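Local coordinates for protein helianthamide (Stichodactyla helianthus, PDB 4X0N) that probably inhibits pancreatic alpha-amylase, acting as a small, disulfide-rich peptide with a beta-defensin-like fold, at residues E22-M27 / C39-W44. Sequence-based numbering, arbitrary orientation.
Sequences EDEKAM and CYKTPW
Lys-25 and Tyr-40 face each other across two antiparallel strands, and their pairing illustrates how backbone register can bring an aliphatic stem over an aromatic ring. The two residues form a hydrogen-bonded pair: Lys-25 N donates to Tyr-40 O at 2.9 Å in an almost straight bond (176° at the hydrogen), and Tyr-40 N returns one to Lys-25 O at 3.0 Å. Both side chains leave the same face of the sheet. With CG set between its backbone N and carbonyl carbon (chi1 62°), the tyrosine leans its ring over the partner strand, where Lys-25 CB lies 4.0 Å from the ring centroid in a CH-pi contact, over one face and offset toward the hydroxyl-bearing end. The lysine chain crosses the ring at about a right angle, then bends at its last two torsions, bringing CE 3.6 Å from Thr-42 CG2. Met-27 comes obliquely to the same phenol end, its CE 3.5 Å from Tyr-40 OH. With an alanine here, Lys-25 CB would probably lose the ring face it lies over, the Met-27 methyl the hydroxyl end it touches, and the lysine stem would be freer to turn. These strands, 25-27 and 37-40, make the C-terminal hairpin of a beta-defensin-like sheet, in which Cys-39 is tied to Cys-20 by a disulfide and Tyr-40 also touches Ile-8 and Val-12. Beside the hairpin, Lys-41 crosses the extended side chain of Glu-24 and reaches its carboxylate in a salt bridge whose hydrogen bond is weak, NZ to OE2 at 3.4 Å. The strongest polar partner of Glu-24 is Ala-21 N, bonded to OE1, and Lys-17 NZ forms a second salt bridge to OE2. Asp-23 brings another negative charge near Lys-41, but the charged atoms are not in contact, the closest approach being Asp-23 OD2 to Lys-41 CE at 3.5 Å.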
loop_
_atom_site.group_PDB
_atom_site.type_symbol
_atom_site.label_atom_id
_atom_site.label_comp_id
_atom_site.label_asym_id
_atom_site.label_seq_id
_atom_site.Cartn_x
_atom_site.Cartn_y
_atom_site.Cartn_z
ATOM N N GLU B 22 -13.926 -29.886 -8.968
ATOM C CA GLU B 22 -13.011 -30.674 -9.787
ATOM C C GLU B 22 -11.953 -29.805 -10.470
ATOM O O GLU B 22 -10.816 -30.236 -10.667
ATOM C CB GLU B 22 -13.794 -31.459 -10.843
ATOM C CG GLU B 22 -13.025 -32.629 -11.433
ATOM C CD GLU B 22 -12.637 -33.653 -10.383
ATOM O OE1 GLU B 22 -13.535 -34.368 -9.887
ATOM O OE2 GLU B 22 -11.435 -33.735 -10.046
ATOM N N ASP B 23 -12.330 -28.581 -10.826
ATOM C CA ASP B 23 -11.446 -27.694 -11.578
ATOM C C ASP B 23 -10.830 -26.609 -10.696
ATOM O O ASP B 23 -10.332 -25.598 -11.196
ATOM C CB ASP B 23 -12.201 -27.054 -12.746
ATOM C CG ASP B 23 -13.322 -26.141 -12.285
ATOM O OD1 ASP B 23 -13.875 -26.382 -11.190
ATOM O OD2 ASP B 23 -13.650 -25.183 -13.017
ATOM N N GLU B 24 -10.864 -26.825 -9.386
ATOM C CA GLU B 24 -10.310 -25.864 -8.442
ATOM C C GLU B 24 -9.106 -26.438 -7.707
ATOM O O GLU B 24 -8.931 -27.655 -7.625
ATOM C CB GLU B 24 -11.370 -25.427 -7.430
ATOM C CG GLU B 24 -12.419 -24.478 -7.987
ATOM C CD GLU B 24 -13.491 -24.136 -6.968
ATOM O OE1 GLU B 24 -13.603 -24.865 -5.958
ATOM O OE2 GLU B 24 -14.219 -23.140 -7.174
ATOM N N LYS B 25 -8.276 -25.552 -7.171
ATOM C CA LYS B 25 -7.114 -25.960 -6.399
ATOM C C LYS B 25 -7.321 -25.574 -4.941
ATOM O O LYS B 25 -7.963 -24.568 -4.646
ATOM C CB LYS B 25 -5.839 -25.334 -6.967
ATOM C CG LYS B 25 -5.471 -25.848 -8.351
ATOM C CD LYS B 25 -4.223 -25.170 -8.892
ATOM C CE LYS B 25 -4.505 -23.739 -9.328
ATOM N NZ LYS B 25 -5.447 -23.669 -10.483
ATOM N N ALA B 26 -6.790 -26.377 -4.027
ATOM C CA ALA B 26 -7.027 -26.135 -2.612
ATOM C C ALA B 26 -5.818 -25.564 -1.881
ATOM O O ALA B 26 -4.673 -25.921 -2.161
ATOM C CB ALA B 26 -7.498 -27.413 -1.941
ATOM N N MET B 27 -6.095 -24.673 -0.936
ATOM C CA MET B 27 -5.089 -24.177 -0.013
ATOM C C MET B 27 -5.567 -24.342 1.428
ATOM O O MET B 27 -6.509 -23.673 1.860
ATOM C CB MET B 27 -4.756 -22.717 -0.319
ATOM C CG MET B 27 -3.552 -22.186 0.428
ATOM S SD MET B 27 -1.999 -22.766 -0.275
ATOM C CE MET B 27 -2.102 -22.051 -1.915
ATOM N N CYS B 39 -10.509 -22.368 -1.978
ATOM C CA CYS B 39 -10.690 -22.991 -3.282
ATOM C C CYS B 39 -10.582 -21.946 -4.381
ATOM O O CYS B 39 -11.447 -21.081 -4.521
ATOM C CB CYS B 39 -12.047 -23.697 -3.350
ATOM S SG CYS B 39 -12.284 -25.007 -2.118
ATOM N N TYR B 40 -9.512 -22.029 -5.162
ATOM C CA TYR B 40 -9.204 -20.983 -6.121
ATOM C C TYR B 40 -8.884 -21.547 -7.495
ATOM O O TYR B 40 -8.722 -22.755 -7.665
ATOM C CB TYR B 40 -8.008 -20.165 -5.625
ATOM C CG TYR B 40 -6.726 -20.964 -5.481
ATOM C CD1 TYR B 40 -5.710 -20.861 -6.422
ATOM C CD2 TYR B 40 -6.528 -21.818 -4.402
ATOM C CE1 TYR B 40 -4.537 -21.584 -6.295
ATOM C CE2 TYR B 40 -5.358 -22.549 -4.268
ATOM C CZ TYR B 40 -4.366 -22.426 -5.217
ATOM O OH TYR B 40 -3.200 -23.147 -5.091
ATOM N N LYS B 41 -8.802 -20.652 -8.472
ATOM C CA LYS B 41 -8.221 -20.961 -9.766
ATOM C C LYS B 41 -7.182 -19.890 -10.057
ATOM O O LYS B 41 -7.397 -18.716 -9.752
ATOM C CB LYS B 41 -9.290 -20.948 -10.859
ATOM C CG LYS B 41 -10.540 -21.743 -10.530
ATOM C CD LYS B 41 -11.561 -21.636 -11.651
ATOM C CE LYS B 41 -12.884 -22.292 -11.271
ATOM N NZ LYS B 41 -13.558 -21.596 -10.136
ATOM N N THR B 42 -6.058 -20.281 -10.641
ATOM C CA THR B 42 -5.089 -19.292 -11.083
ATOM C C THR B 42 -5.426 -18.888 -12.509
ATOM O O THR B 42 -5.820 -19.729 -13.317
ATOM C CB THR B 42 -3.646 -19.832 -11.024
ATOM O OG1 THR B 42 -3.498 -20.917 -11.949
ATOM C CG2 THR B 42 -3.316 -20.315 -9.621
ATOM N N PRO B 43 -5.275 -17.594 -12.825
ATOM C CA PRO B 43 -5.608 -17.106 -14.167
ATOM C C PRO B 43 -4.494 -17.384 -15.178
ATOM O O PRO B 43 -4.417 -16.722 -16.212
ATOM C CB PRO B 43 -5.804 -15.603 -13.956
ATOM C CG PRO B 43 -4.978 -15.282 -12.763
ATOM C CD PRO B 43 -5.000 -16.494 -11.884
ATOM N N TRP B 44 -3.642 -18.357 -14.867
ATOM C CA TRP B 44 -2.617 -18.826 -15.793
ATOM C C TRP B 44 -2.421 -20.335 -15.657
ATOM O O TRP B 44 -3.188 -21.011 -14.971
ATOM C CB TRP B 44 -1.294 -18.098 -15.547
ATOM C CG TRP B 44 -0.856 -18.105 -14.110
ATOM C CD1 TRP B 44 -0.229 -19.121 -13.447
ATOM C CD2 TRP B 44 -1.006 -17.041 -13.163
ATOM N NE1 TRP B 44 0.018 -18.755 -12.146
ATOM C CE2 TRP B 44 -0.451 -17.481 -11.946
ATOM C CE3 TRP B 44 -1.559 -15.758 -13.224
ATOM C CZ2 TRP B 44 -0.430 -16.687 -10.802
ATOM C CZ3 TRP B 44 -1.539 -14.971 -12.087
ATOM C CH2 TRP B 44 -0.979 -15.438 -10.893
ATOM O OXT TRP B 44 -1.497 -20.913 -16.230
#